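Local coordinates for protein Two-component sensor histidine kinase (Nostoc sp., PDB 3OLO) that probably senses a signal through this PAS domain and relays it by histidine autophosphorylation and phosphotransfer to a response regulator, at residues D40-M45 with E51-M56; T46-E51 with Q59-D64; K82-Y85 with R91-L94; M97-L102 with R108-F113. All coordinates share one frame; numbering follows the deposited sequence.

Interaction 1: D40-M45 with E51-M56; sequences DATCRM and EQLLSM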
loop_
_atom_site.group_PDB
_atom_site.type_symbol
_atom_site.label_atom_id
_atom_site.label_comp_id
_atom_site.label_asym_id
_atom_site.label_seq_id
_atom_site.Cartn_x
_atom_site.Cartn_y
_atom_site.Cartn_z
ATOM N N ASP A 40 -5.429 -2.275 7.473
ATOM C CA ASP A 40 -6.097 -1.642 8.606
ATOM C C ASP A 40 -7.196 -0.658 8.166
ATOM O O ASP A 40 -8.271 -0.619 8.763
ATOM C CB ASP A 40 -5.073 -0.934 9.506
ATOM C CG ASP A 40 -4.091 -1.901 10.178
ATOM O OD1 ASP A 40 -4.300 -3.129 10.133
ATOM O OD2 ASP A 40 -3.104 -1.427 10.772
ATOM N N ALA A 41 -6.940 0.137 7.129
ATOM C CA ALA A 41 -7.940 1.104 6.670
ATOM C C ALA A 41 -9.242 0.409 6.229
ATOM O O ALA A 41 -10.332 0.940 6.438
ATOM C CB ALA A 41 -7.381 1.992 5.538
ATOM N N THR A 42 -9.133 -0.773 5.626
ATOM C CA THR A 42 -10.318 -1.559 5.278
ATOM C C THR A 42 -11.108 -2.029 6.512
ATOM O O THR A 42 -12.334 -2.010 6.514
ATOM C CB THR A 42 -9.938 -2.798 4.440
ATOM O OG1 THR A 42 -9.461 -2.377 3.162
ATOM C CG2 THR A 42 -11.151 -3.705 4.230
ATOM N N CYS A 43 -10.410 -2.468 7.553
ATOM C CA CYS A 43 -11.084 -2.830 8.796
ATOM C C CYS A 43 -11.816 -1.613 9.356
ATOM O O CYS A 43 -12.980 -1.705 9.727
ATOM C CB CYS A 43 -10.081 -3.388 9.799
ATOM S SG CYS A 43 -9.161 -4.784 9.116
ATOM N N ARG A 44 -11.157 -0.459 9.367
ATOM C CA ARG A 44 -11.789 0.750 9.872
ATOM C C ARG A 44 -13.048 1.117 9.076
ATOM O O ARG A 44 -14.079 1.462 9.649
ATOM C CB ARG A 44 -10.812 1.929 9.850
ATOM C CG ARG A 44 -11.466 3.229 10.334
ATOM C CD ARG A 44 -10.835 4.482 9.751
ATOM N NE ARG A 44 -11.766 5.611 9.848
ATOM C CZ ARG A 44 -12.644 5.965 8.906
ATOM N NH1 ARG A 44 -12.724 5.295 7.751
ATOM N NH2 ARG A 44 -13.443 7.008 9.118
HETATM N N MSE A 45 -12.967 1.047 7.755
HETATM C CA MSE A 45 -14.067 1.496 6.907
HETATM C C MSE A 45 -15.280 0.574 7.017
HETATM O O MSE A 45 -16.427 1.024 7.125
HETATM C CB MSE A 45 -13.614 1.554 5.449
HETATM C CG MSE A 45 -14.716 1.926 4.483
HETATM SE SE MSE A 45 -14.078 1.914 2.614
HETATM C CE MSE A 45 -13.745 0.029 2.399
ATOM N N GLU A 51 -9.984 -10.531 11.572
ATOM C CA GLU A 51 -10.315 -11.940 11.642
ATOM C C GLU A 51 -11.733 -12.187 11.121
ATOM O O GLU A 51 -12.016 -13.249 10.570
ATOM C CB GLU A 51 -10.170 -12.454 13.075
ATOM C CG GLU A 51 -8.763 -12.300 13.653
ATOM C CD GLU A 51 -7.756 -13.262 13.037
ATOM O OE1 GLU A 51 -7.500 -14.330 13.642
ATOM O OE2 GLU A 51 -7.210 -12.949 11.954
ATOM N N GLN A 52 -12.622 -11.212 11.292
ATOM C CA GLN A 52 -13.979 -11.334 10.763
ATOM C C GLN A 52 -13.957 -11.259 9.243
ATOM O O GLN A 52 -14.564 -12.082 8.566
ATOM C CB GLN A 52 -14.887 -10.229 11.300
ATOM C CG GLN A 52 -15.383 -10.451 12.707
ATOM C CD GLN A 52 -16.255 -9.319 13.187
ATOM O OE1 GLN A 52 -15.776 -8.212 13.418
ATOM N NE2 GLN A 52 -17.548 -9.588 13.353
ATOM N N LEU A 53 -13.243 -10.271 8.712
ATOM C CA LEU A 53 -13.182 -10.055 7.268
ATOM C C LEU A 53 -12.567 -11.243 6.544
ATOM O O LEU A 53 -12.929 -11.529 5.414
ATOM C CB LEU A 53 -12.402 -8.773 6.938
ATOM C CG LEU A 53 -13.169 -7.463 7.202
ATOM C CD1 LEU A 53 -12.255 -6.238 7.169
ATOM C CD2 LEU A 53 -14.308 -7.290 6.206
ATOM N N LEU A 54 -11.660 -11.957 7.198
ATOM C CA LEU A 54 -10.928 -13.027 6.514
ATOM C C LEU A 54 -11.724 -14.325 6.472
ATOM O O LEU A 54 -11.222 -15.362 6.039
ATOM C CB LEU A 54 -9.545 -13.244 7.150
ATOM C CG LEU A 54 -8.556 -12.091 6.890
ATOM C CD1 LEU A 54 -7.201 -12.336 7.569
ATOM C CD2 LEU A 54 -8.363 -11.853 5.388
ATOM N N SER A 55 -12.969 -14.267 6.926
ATOM C CA SER A 55 -13.884 -15.386 6.741
ATOM C C SER A 55 -15.121 -14.886 6.012
ATOM O O SER A 55 -16.144 -15.556 5.974
ATOM C CB SER A 55 -14.267 -16.000 8.085
ATOM O OG SER A 55 -14.940 -15.049 8.886
HETATM N N MSE A 56 -15.013 -13.705 5.408
HETATM C CA MSE A 56 -16.163 -13.086 4.773
HETATM C C MSE A 56 -16.001 -12.957 3.261
HETATM O O MSE A 56 -14.935 -13.208 2.708
HETATM C CB MSE A 56 -16.444 -11.717 5.406
HETATM C CG MSE A 56 -17.095 -11.807 6.797
HETATM SE SE MSE A 56 -17.126 -10.101 7.766
HETATM C CE MSE A 56 -18.408 -9.133 6.663
#
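The carbonyl O of Gln-52, one residue ahead of the Leu-53 that meets Thr-42 and Cys-43, is gripped twice by Ser-55. Ser-55 OG lies 3.0 Å and Ser-55 N 3.2 Å from Gln-52 O, and both come from the same face of the carbonyl, the hydroxyl tilted 28° from its plane. A further backbone bond, from Met-56 N to Leu-53 O at 3.0 Å, follows directly. Together they tie off the short helix 50-53 where the chain leaves helical geometry at Leu-54.

Across the contact no hydrogen bond forms, and the meeting is purely apolar. One methyl of Leu-53 does the work: CD1 sits 3.9 Å from Cys-43 SG and 4.0 Å from Thr-42 CG2, bearing on two consecutive residues of the facing helix. With CG of Leu-53 anti to the carbonyl carbon (chi1 -75°) and chi2 extended, CD1 becomes the leading end of the chain. It is also close to the backbone, 4.0 Å from Cys-43 CA. Thr-42 presents its methyl to the leucine at a slant, while its hydroxyl makes a weak hydrogen bond to Ser-26 O, so the apolar and polar branches serve different neighbours.

In the PAS fold these are the short helices that follow the first two strands. Thr-42 also rests on Ala-25 and Phe-27 of strand 25-29, whereas Leu-53 and Cys-43 both touch Val-38 of strand 35-38, so helix 40-46 and helix 50-53 pack together against the strand pair that precedes them.

Interaction 2: T46-E51 with Q59-D64; sequences TEYSRE and QDIDVD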
loop_
_atom_site.group_PDB
_atom_site.type_symbol
_atom_site.label_atom_id
_atom_site.label_comp_id
_atom_site.label_asym_id
_atom_site.label_seq_id
_atom_site.Cartn_x
_atom_site.Cartn_y
_atom_site.Cartn_z
ATOM N N THR A 46 -15.029 -0.721 6.972
ATOM C CA THR A 46 -16.108 -1.695 7.016
ATOM C C THR A 46 -16.554 -1.971 8.460
ATOM O O THR A 46 -17.636 -2.504 8.684
ATOM C CB THR A 46 -15.655 -3.018 6.416
ATOM O OG1 THR A 46 -14.625 -3.574 7.250
ATOM C CG2 THR A 46 -15.122 -2.818 5.005
ATOM N N GLU A 47 -15.691 -1.629 9.418
ATOM C CA GLU A 47 -15.963 -1.756 10.857
ATOM C C GLU A 47 -15.949 -3.194 11.337
ATOM O O GLU A 47 -16.399 -3.487 12.434
ATOM C CB GLU A 47 -17.278 -1.069 11.245
ATOM C CG GLU A 47 -17.302 0.374 10.793
ATOM C CD GLU A 47 -18.499 1.121 11.282
ATOM O OE1 GLU A 47 -19.623 0.602 11.114
ATOM O OE2 GLU A 47 -18.316 2.227 11.833
ATOM N N TYR A 48 -15.401 -4.078 10.513
ATOM C CA TYR A 48 -15.182 -5.460 10.903
ATOM C C TYR A 48 -13.733 -5.668 11.292
ATOM O O TYR A 48 -12.847 -4.994 10.789
ATOM C CB TYR A 48 -15.517 -6.381 9.746
ATOM C CG TYR A 48 -16.986 -6.469 9.469
ATOM C CD1 TYR A 48 -17.784 -7.366 10.162
ATOM C CD2 TYR A 48 -17.577 -5.659 8.508
ATOM C CE1 TYR A 48 -19.133 -7.450 9.912
ATOM C CE2 TYR A 48 -18.919 -5.738 8.249
ATOM C CZ TYR A 48 -19.692 -6.633 8.958
ATOM O OH TYR A 48 -21.014 -6.701 8.697
ATOM N N SER A 49 -13.496 -6.604 12.197
ATOM C CA SER A 49 -12.143 -6.921 12.598
ATOM C C SER A 49 -11.500 -7.700 11.466
ATOM O O SER A 49 -12.193 -8.216 10.583
ATOM C CB SER A 49 -12.151 -7.769 13.866
ATOM O OG SER A 49 -12.493 -9.107 13.547
ATOM N N ARG A 50 -10.178 -7.790 11.493
ATOM C CA ARG A 50 -9.456 -8.461 10.429
ATOM C C ARG A 50 -9.864 -9.920 10.402
ATOM O O ARG A 50 -10.076 -10.484 9.345
ATOM C CB ARG A 50 -7.945 -8.352 10.621
ATOM C CG ARG A 50 -7.158 -9.240 9.645
ATOM C CD ARG A 50 -5.670 -8.901 9.571
ATOM N NE ARG A 50 -5.413 -7.690 8.799
ATOM C CZ ARG A 50 -5.168 -6.494 9.324
ATOM N NH1 ARG A 50 -5.148 -6.324 10.638
ATOM N NH2 ARG A 50 -4.935 -5.463 8.529
ATOM N N GLU A 51 -9.984 -10.531 11.572
ATOM C CA GLU A 51 -10.315 -11.940 11.642
ATOM C C GLU A 51 -11.733 -12.187 11.121
ATOM O O GLU A 51 -12.016 -13.249 10.570
ATOM C CB GLU A 51 -10.170 -12.454 13.075
ATOM C CG GLU A 51 -8.763 -12.300 13.653
ATOM C CD GLU A 51 -7.756 -13.262 13.037
ATOM O OE1 GLU A 51 -7.500 -14.330 13.642
ATOM O OE2 GLU A 51 -7.210 -12.949 11.954
ATOM N N GLN A 59 -19.692 -10.009 -0.928
ATOM C CA GLN A 59 -21.140 -9.965 -0.968
ATOM C C GLN A 59 -21.749 -9.653 0.405
ATOM O O GLN A 59 -22.917 -9.283 0.499
ATOM C CB GLN A 59 -21.661 -11.302 -1.480
ATOM C CG GLN A 59 -23.153 -11.342 -1.698
ATOM C CD GLN A 59 -23.614 -12.665 -2.300
ATOM O OE1 GLN A 59 -24.651 -12.729 -2.962
ATOM N NE2 GLN A 59 -22.843 -13.727 -2.069
ATOM N N ASP A 60 -20.964 -9.804 1.465
ATOM C CA ASP A 60 -21.438 -9.499 2.826
ATOM C C ASP A 60 -21.322 -8.012 3.159
ATOM O O ASP A 60 -21.860 -7.569 4.166
ATOM C CB ASP A 60 -20.632 -10.290 3.859
ATOM C CG ASP A 60 -20.723 -11.786 3.649
ATOM O OD1 ASP A 60 -21.807 -12.268 3.248
ATOM O OD2 ASP A 60 -19.713 -12.481 3.889
ATOM N N ILE A 61 -20.581 -7.268 2.330
ATOM C CA ILE A 61 -20.316 -5.838 2.514
ATOM C C ILE A 61 -20.941 -5.015 1.382
ATOM O O ILE A 61 -21.539 -3.973 1.593
ATOM C CB ILE A 61 -18.791 -5.554 2.443
ATOM C CG1 ILE A 61 -18.015 -6.468 3.394
ATOM C CG2 ILE A 61 -18.485 -4.088 2.730
ATOM C CD1 ILE A 61 -18.080 -6.056 4.820
ATOM N N ASP A 62 -20.744 -5.477 0.159
ATOM C CA ASP A 62 -21.215 -4.756 -1.017
ATOM C C ASP A 62 -22.714 -4.971 -1.172
ATOM O O ASP A 62 -23.161 -5.998 -1.670
ATOM C CB ASP A 62 -20.466 -5.233 -2.259
ATOM C CG ASP A 62 -20.799 -4.424 -3.495
ATOM O OD1 ASP A 62 -21.802 -3.679 -3.481
ATOM O OD2 ASP A 62 -20.059 -4.540 -4.485
ATOM N N VAL A 63 -23.482 -3.996 -0.713
ATOM C CA VAL A 63 -24.932 -4.045 -0.798
ATOM C C VAL A 63 -25.424 -4.305 -2.217
ATOM O O VAL A 63 -26.445 -4.959 -2.417
ATOM C CB VAL A 63 -25.546 -2.719 -0.313
ATOM C CG1 VAL A 63 -27.065 -2.763 -0.425
ATOM C CG2 VAL A 63 -25.130 -2.451 1.117
ATOM N N ASP A 64 -24.707 -3.784 -3.206
ATOM C CA ASP A 64 -25.177 -3.868 -4.580
ATOM C C ASP A 64 -24.429 -4.914 -5.388
ATOM O O ASP A 64 -24.398 -4.857 -6.619
ATOM C CB ASP A 64 -25.078 -2.494 -5.237
ATOM C CG ASP A 64 -26.011 -1.484 -4.596
ATOM O OD1 ASP A 64 -27.127 -1.878 -4.190
ATOM O OD2 ASP A 64 -25.625 -0.304 -4.488
HETATM O O HOH W 1 -21.937 -5.736 6.252
#
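The backbones come no closer than 7.4 Å, CA to CA, at Thr-46 and Ile-61, so side chains make the contact. Ile-61 supplies the methyl CD1, which lies 3.5 Å from Tyr-48 CE2 and 4.2 Å from Thr-46 CB. It approaches the tyrosine ring obliquely, and the two side chains run in opposing directions where they pass. Bends at both torsions of Ile-61 (chi1 -52°, chi2 -78°) bring CD1 there, although the CA-CB bond itself does not aim at the facing segment. Thr-46 CB lies at the ring's edge, in its plane.

A water ties the phenol to the loop backbone: Tyr-48 OH donates to it at 2.8 Å, and the water donates to Asp-60 O at 2.8 Å. Thr-46 OG1 is bonded to Thr-42 O and receives a weak bond from Tyr-48 N.

Further along, Asp-62 OD1 accepts from Asp-64 N at 2.9 Å, forming an Asx turn; the same oxygen also bonds Thr-83 OG1, fastening the loop to strand 78-86. The contact joins the end of helix 40-46 and the following turn to the loop ahead of helix 70-76, consistent with the helical and loop region between the first two and the last three strands of a PAS domain.

Interaction 3: K82-Y85 with R91-L94; sequences KTRY and RIFL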
loop_
_atom_site.group_PDB
_atom_site.type_symbol
_atom_site.label_atom_id
_atom_site.label_comp_id
_atom_site.label_asym_id
_atom_site.label_seq_id
_atom_site.Cartn_x
_atom_site.Cartn_y
_atom_site.Cartn_z
ATOM N N LYS A 82 -18.585 2.691 -8.818
ATOM C CA LYS A 82 -19.182 2.996 -7.518
ATOM C C LYS A 82 -20.094 1.879 -7.059
ATOM O O LYS A 82 -20.826 1.292 -7.852
ATOM C CB LYS A 82 -20.051 4.255 -7.581
ATOM C CG LYS A 82 -19.422 5.443 -8.238
ATOM C CD LYS A 82 -18.540 6.219 -7.283
ATOM C CE LYS A 82 -17.578 7.087 -8.062
ATOM N NZ LYS A 82 -16.674 6.226 -8.867
ATOM N N THR A 83 -20.080 1.609 -5.764
ATOM C CA THR A 83 -21.136 0.811 -5.183
ATOM C C THR A 83 -21.405 1.308 -3.767
ATOM O O THR A 83 -20.762 2.246 -3.310
ATOM C CB THR A 83 -20.764 -0.667 -5.204
ATOM O OG1 THR A 83 -21.935 -1.460 -4.969
ATOM C CG2 THR A 83 -19.686 -0.965 -4.165
ATOM N N ARG A 84 -22.374 0.706 -3.087
ATOM C CA ARG A 84 -22.642 1.034 -1.687
ATOM C C ARG A 84 -22.132 -0.092 -0.813
ATOM O O ARG A 84 -22.319 -1.261 -1.141
ATOM C CB ARG A 84 -24.143 1.211 -1.444
ATOM C CG ARG A 84 -24.779 2.338 -2.255
ATOM C CD ARG A 84 -26.257 2.459 -1.953
ATOM N NE ARG A 84 -27.004 1.297 -2.419
ATOM C CZ ARG A 84 -28.167 0.893 -1.908
ATOM N NH1 ARG A 84 -28.728 1.549 -0.895
ATOM N NH2 ARG A 84 -28.766 -0.178 -2.405
ATOM N N TYR A 85 -21.472 0.263 0.281
ATOM C CA TYR A 85 -21.075 -0.702 1.296
ATOM C C TYR A 85 -21.920 -0.564 2.555
ATOM O O TYR A 85 -22.363 0.533 2.894
ATOM C CB TYR A 85 -19.623 -0.461 1.704
ATOM C CG TYR A 85 -18.573 -1.004 0.757
ATOM C CD1 TYR A 85 -18.911 -1.560 -0.473
ATOM C CD2 TYR A 85 -17.234 -0.973 1.113
ATOM C CE1 TYR A 85 -17.926 -2.058 -1.333
ATOM C CE2 TYR A 85 -16.252 -1.475 0.273
ATOM C CZ TYR A 85 -16.603 -2.018 -0.945
ATOM O OH TYR A 85 -15.611 -2.508 -1.778
ATOM N N ARG A 91 -23.901 1.158 8.831
ATOM C CA ARG A 91 -23.786 2.354 8.004
ATOM C C ARG A 91 -23.838 1.925 6.550
ATOM O O ARG A 91 -23.217 0.934 6.166
ATOM C CB ARG A 91 -22.485 3.108 8.274
ATOM C CG ARG A 91 -22.256 3.488 9.733
ATOM C CD ARG A 91 -20.803 3.927 9.952
ATOM N NE ARG A 91 -20.480 4.198 11.355
ATOM C CZ ARG A 91 -20.657 5.373 11.950
ATOM N NH1 ARG A 91 -21.174 6.392 11.275
ATOM N NH2 ARG A 91 -20.332 5.533 13.225
ATOM N N ILE A 92 -24.608 2.659 5.754
ATOM C CA ILE A 92 -24.627 2.480 4.312
ATOM C C ILE A 92 -23.955 3.699 3.692
ATOM O O ILE A 92 -24.368 4.830 3.942
ATOM C CB ILE A 92 -26.062 2.406 3.770
ATOM C CG1 ILE A 92 -26.878 1.341 4.519
ATOM C CG2 ILE A 92 -26.046 2.139 2.267
ATOM C CD1 ILE A 92 -26.521 -0.081 4.170
ATOM N N PHE A 93 -22.924 3.482 2.887
ATOM C CA PHE A 93 -22.214 4.601 2.283
ATOM C C PHE A 93 -21.725 4.269 0.872
ATOM O O PHE A 93 -21.443 3.112 0.553
ATOM C CB PHE A 93 -21.047 5.042 3.184
ATOM C CG PHE A 93 -20.121 3.919 3.586
ATOM C CD1 PHE A 93 -20.462 3.057 4.621
ATOM C CD2 PHE A 93 -18.905 3.734 2.933
ATOM C CE1 PHE A 93 -19.616 2.030 4.998
ATOM C CE2 PHE A 93 -18.050 2.712 3.306
ATOM C CZ PHE A 93 -18.401 1.854 4.338
ATOM N N LEU A 94 -21.643 5.292 0.027
ATOM C CA LEU A 94 -21.123 5.128 -1.322
ATOM C C LEU A 94 -19.599 5.078 -1.304
ATOM O O LEU A 94 -18.956 5.843 -0.588
ATOM C CB LEU A 94 -21.581 6.287 -2.191
ATOM C CG LEU A 94 -21.337 6.160 -3.687
ATOM C CD1 LEU A 94 -22.126 4.996 -4.271
ATOM C CD2 LEU A 94 -21.712 7.467 -4.363
#
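Tyr-85, Leu-94 and Phe-93 lose the most surface where strand 82-85 pairs with 91-94. Tyr-85 and Phe-93 face each other as an antiparallel hydrogen-bonded pair: Tyr-85 N donates to Phe-93 O at 2.9 Å, and Phe-93 N returns a bond to Tyr-85 O at 3.0 Å. On the side chain of Phe-93, CG stands between the backbone N and the carbonyl carbon (chi1 52°), which folds the ring back across the neighbouring strand. One ring face then receives Tyr-85 CB in a CH-pi contact, 4.0 Å from the centroid and displaced toward the rim, and Tyr-85 O lies over a face too, 3.6 Å from Phe-93 CD1.

The two segments belong to the hairpin of strands 78-86 and 92-104, part of the antiparallel sheet of the PAS fold, with 78-86 at its edge within the chain. Both aromatic residues turn to the face lined by helix 40-46, where each touches Met-45. Were Phe-93 replaced by an alanine, Tyr-85 CB would probably be left without its aromatic cover, with a gap beside Met-45.

Leu-94 lies on the other face, in a non-hydrogen-bonded pair with Arg-84. Its CG is anti to the backbone N (chi1 -170°), and CD1 swings over the facing strand to within 3.2 Å of Thr-83 O and 4.0 Å of Lys-82 CB. Beyond it on this exposed face, Ile-92 CG2 comes obliquely to Arg-84 NH1 at 4.2 Å, while Arg-84 NE is held in a salt bridge by Asp-64.

Interaction 4: M97-L102 with R108-F113; sequences MSLTFL and RFSCVF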
loop_
_atom_site.group_PDB
_atom_site.type_symbol
_atom_site.label_atom_id
_atom_site.label_comp_id
_atom_site.label_asym_id
_atom_site.label_seq_id
_atom_site.Cartn_x
_atom_site.Cartn_y
_atom_site.Cartn_z
HETATM N N MSE A 97 -14.612 1.724 -5.985
HETATM C CA MSE A 97 -13.658 0.619 -5.967
HETATM C C MSE A 97 -12.848 0.618 -7.248
HETATM O O MSE A 97 -13.412 0.761 -8.328
HETATM C CB MSE A 97 -14.387 -0.728 -5.914
HETATM C CG MSE A 97 -15.055 -1.095 -4.639
HETATM SE SE MSE A 97 -16.042 -2.801 -4.880
HETATM C CE MSE A 97 -14.586 -4.065 -4.897
ATOM N N SER A 98 -11.538 0.426 -7.123
ATOM C CA SER A 98 -10.664 0.175 -8.269
ATOM C C SER A 98 -10.101 -1.236 -8.161
ATOM O O SER A 98 -9.512 -1.605 -7.149
ATOM C CB SER A 98 -9.524 1.186 -8.317
ATOM O OG SER A 98 -10.005 2.462 -8.691
ATOM N N LEU A 99 -10.313 -2.037 -9.192
ATOM C CA LEU A 99 -9.876 -3.419 -9.176
ATOM C C LEU A 99 -8.805 -3.644 -10.214
ATOM O O LEU A 99 -8.896 -3.118 -11.320
ATOM C CB LEU A 99 -11.021 -4.348 -9.519
ATOM C CG LEU A 99 -12.212 -4.353 -8.586
ATOM C CD1 LEU A 99 -13.233 -3.318 -9.036
ATOM C CD2 LEU A 99 -12.790 -5.749 -8.595
ATOM N N THR A 100 -7.813 -4.447 -9.841
ATOM C CA THR A 100 -6.832 -4.988 -10.759
ATOM C C THR A 100 -6.786 -6.494 -10.548
ATOM O O THR A 100 -6.597 -6.947 -9.428
ATOM C CB THR A 100 -5.446 -4.437 -10.458
ATOM O OG1 THR A 100 -5.496 -3.006 -10.424
ATOM C CG2 THR A 100 -4.452 -4.892 -11.511
ATOM N N PHE A 101 -6.940 -7.276 -11.610
ATOM C CA PHE A 101 -6.868 -8.725 -11.469
ATOM C C PHE A 101 -5.467 -9.221 -11.757
ATOM O O PHE A 101 -4.812 -8.750 -12.674
ATOM C CB PHE A 101 -7.877 -9.410 -12.371
ATOM C CG PHE A 101 -9.287 -9.181 -11.950
ATOM C CD1 PHE A 101 -9.988 -8.073 -12.409
ATOM C CD2 PHE A 101 -9.910 -10.054 -11.071
ATOM C CE1 PHE A 101 -11.297 -7.848 -12.005
ATOM C CE2 PHE A 101 -11.219 -9.840 -10.670
ATOM C CZ PHE A 101 -11.913 -8.735 -11.139
ATOM N N LEU A 102 -5.023 -10.181 -10.957
ATOM C CA LEU A 102 -3.665 -10.684 -11.027
ATOM C C LEU A 102 -3.683 -12.193 -10.882
ATOM O O LEU A 102 -4.635 -12.762 -10.348
ATOM C CB LEU A 102 -2.840 -10.081 -9.897
ATOM C CG LEU A 102 -2.741 -8.559 -9.947
ATOM C CD1 LEU A 102 -1.937 -8.033 -8.777
ATOM C CD2 LEU A 102 -2.125 -8.119 -11.263
ATOM N N ARG A 108 -5.909 -16.829 -9.074
ATOM C CA ARG A 108 -6.317 -15.550 -9.618
ATOM C C ARG A 108 -6.986 -14.778 -8.486
ATOM O O ARG A 108 -7.771 -15.334 -7.718
ATOM C CB ARG A 108 -7.264 -15.723 -10.805
ATOM C CG ARG A 108 -7.586 -14.421 -11.531
ATOM C CD ARG A 108 -8.128 -14.685 -12.923
ATOM N NE ARG A 108 -8.711 -13.492 -13.531
ATOM C CZ ARG A 108 -8.020 -12.579 -14.211
ATOM N NH1 ARG A 108 -8.641 -11.527 -14.731
ATOM N NH2 ARG A 108 -6.708 -12.709 -14.367
ATOM N N PHE A 109 -6.655 -13.501 -8.365
ATOM C CA PHE A 109 -7.218 -12.683 -7.297
ATOM C C PHE A 109 -7.215 -11.244 -7.754
ATOM O O PHE A 109 -6.648 -10.929 -8.784
ATOM C CB PHE A 109 -6.402 -12.835 -6.017
ATOM C CG PHE A 109 -4.964 -12.433 -6.168
ATOM C CD1 PHE A 109 -4.057 -13.275 -6.779
ATOM C CD2 PHE A 109 -4.522 -11.216 -5.690
ATOM C CE1 PHE A 109 -2.729 -12.904 -6.916
ATOM C CE2 PHE A 109 -3.203 -10.841 -5.820
ATOM C CZ PHE A 109 -2.303 -11.686 -6.435
ATOM N N SER A 110 -7.871 -10.370 -7.013
ATOM C CA SER A 110 -7.856 -8.974 -7.393
ATOM C C SER A 110 -7.342 -8.134 -6.249
ATOM O O SER A 110 -7.535 -8.461 -5.089
ATOM C CB SER A 110 -9.239 -8.508 -7.845
ATOM O OG SER A 110 -10.191 -8.726 -6.834
ATOM N N CYS A 111 -6.618 -7.087 -6.615
ATOM C CA CYS A 111 -6.265 -6.016 -5.714
ATOM C C CYS A 111 -7.340 -4.967 -5.846
ATOM O O CYS A 111 -7.719 -4.585 -6.953
ATOM C CB CYS A 111 -4.914 -5.423 -6.106
ATOM S SG CYS A 111 -3.546 -6.554 -5.831
ATOM N N VAL A 112 -7.823 -4.495 -4.714
ATOM C CA VAL A 112 -8.915 -3.556 -4.700
ATOM C C VAL A 112 -8.512 -2.355 -3.860
ATOM O O VAL A 112 -8.040 -2.514 -2.741
ATOM C CB VAL A 112 -10.170 -4.222 -4.106
ATOM C CG1 VAL A 112 -11.326 -3.256 -4.056
ATOM C CG2 VAL A 112 -10.537 -5.443 -4.922
ATOM N N PHE A 113 -8.671 -1.159 -4.415
ATOM C CA PHE A 113 -8.540 0.072 -3.643
ATOM C C PHE A 113 -9.895 0.767 -3.560
ATOM O O PHE A 113 -10.596 0.904 -4.563
ATOM C CB PHE A 113 -7.495 0.978 -4.273
ATOM C CG PHE A 113 -6.131 0.367 -4.290
ATOM C CD1 PHE A 113 -5.736 -0.437 -5.343
ATOM C CD2 PHE A 113 -5.263 0.553 -3.230
ATOM C CE1 PHE A 113 -4.486 -1.018 -5.354
ATOM C CE2 PHE A 113 -4.006 -0.020 -3.238
ATOM C CZ PHE A 113 -3.626 -0.816 -4.295
#
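Phe-101 can be followed outward from the strand, first against Arg-108 and then against Ser-110. Its CB lies over one face of the Arg-108 guanidinium, 3.3 Å from Arg-108 NH1, and CG is 3.7 Å from the same nitrogen. The ring and guanidinium planes are only 11° apart, but the contact is made by CB, and NH1, which bonds Asn-77, reaches the ring obliquely. With CG anti to the carbonyl carbon (chi1 -69°), the ring leans over Ser-110, where CD2 meets Ser-110 CB at 3.6 Å and CE2 meets that carbon at 3.7 Å. Ser-110 CB thus makes a CH-pi contact over a ring face, and Trp-33 also packs on this side chain. With an alanine here the ring is gone, so Ser-110 CB would probably lose its CH-pi partner and a gap is likely to open beside Trp-33.

On the opposite face, Leu-102 CB lies over the Phe-109 ring, 4.2 Å from its centroid, and Leu-102 CD1 touches Cys-111 SG at 3.7 Å. Phe-109 is in turn met edge-to-face by Tyr-17 and Phe-14 of the second subunit.

Six backbone hydrogen bonds join Ser-98 to Phe-113, Thr-100 to Cys-111 and Leu-102 to Phe-109, pairing the last two strands of the PAS sheet. The backbone bonds set the register, and the mainly apolar side chains let one face serve the domain interior and the other the contact with the second subunit.

How the interactions relate
Interactions 1 and 2 are small buried contacts without direct hydrogen bonds between their segments; they alternate along the chain, share helix 50-53, and meet where Met-56 CE packs on Ile-61 CD1 and Asp-40 bridges to Arg-50. Interactions 3 and 4 are hairpin pairings in one sheet, both using strand 92-104, but interaction 3 lies toward the surface with charged residues on its outer face, whereas interaction 4 is nearer the chain's centre and turns one face to the second subunit. Polar links run from the loop of interaction 2 to the edge strand of interaction 3, while interaction 1 meets that hairpin by packing alone, so helices and sheet close on a common interior.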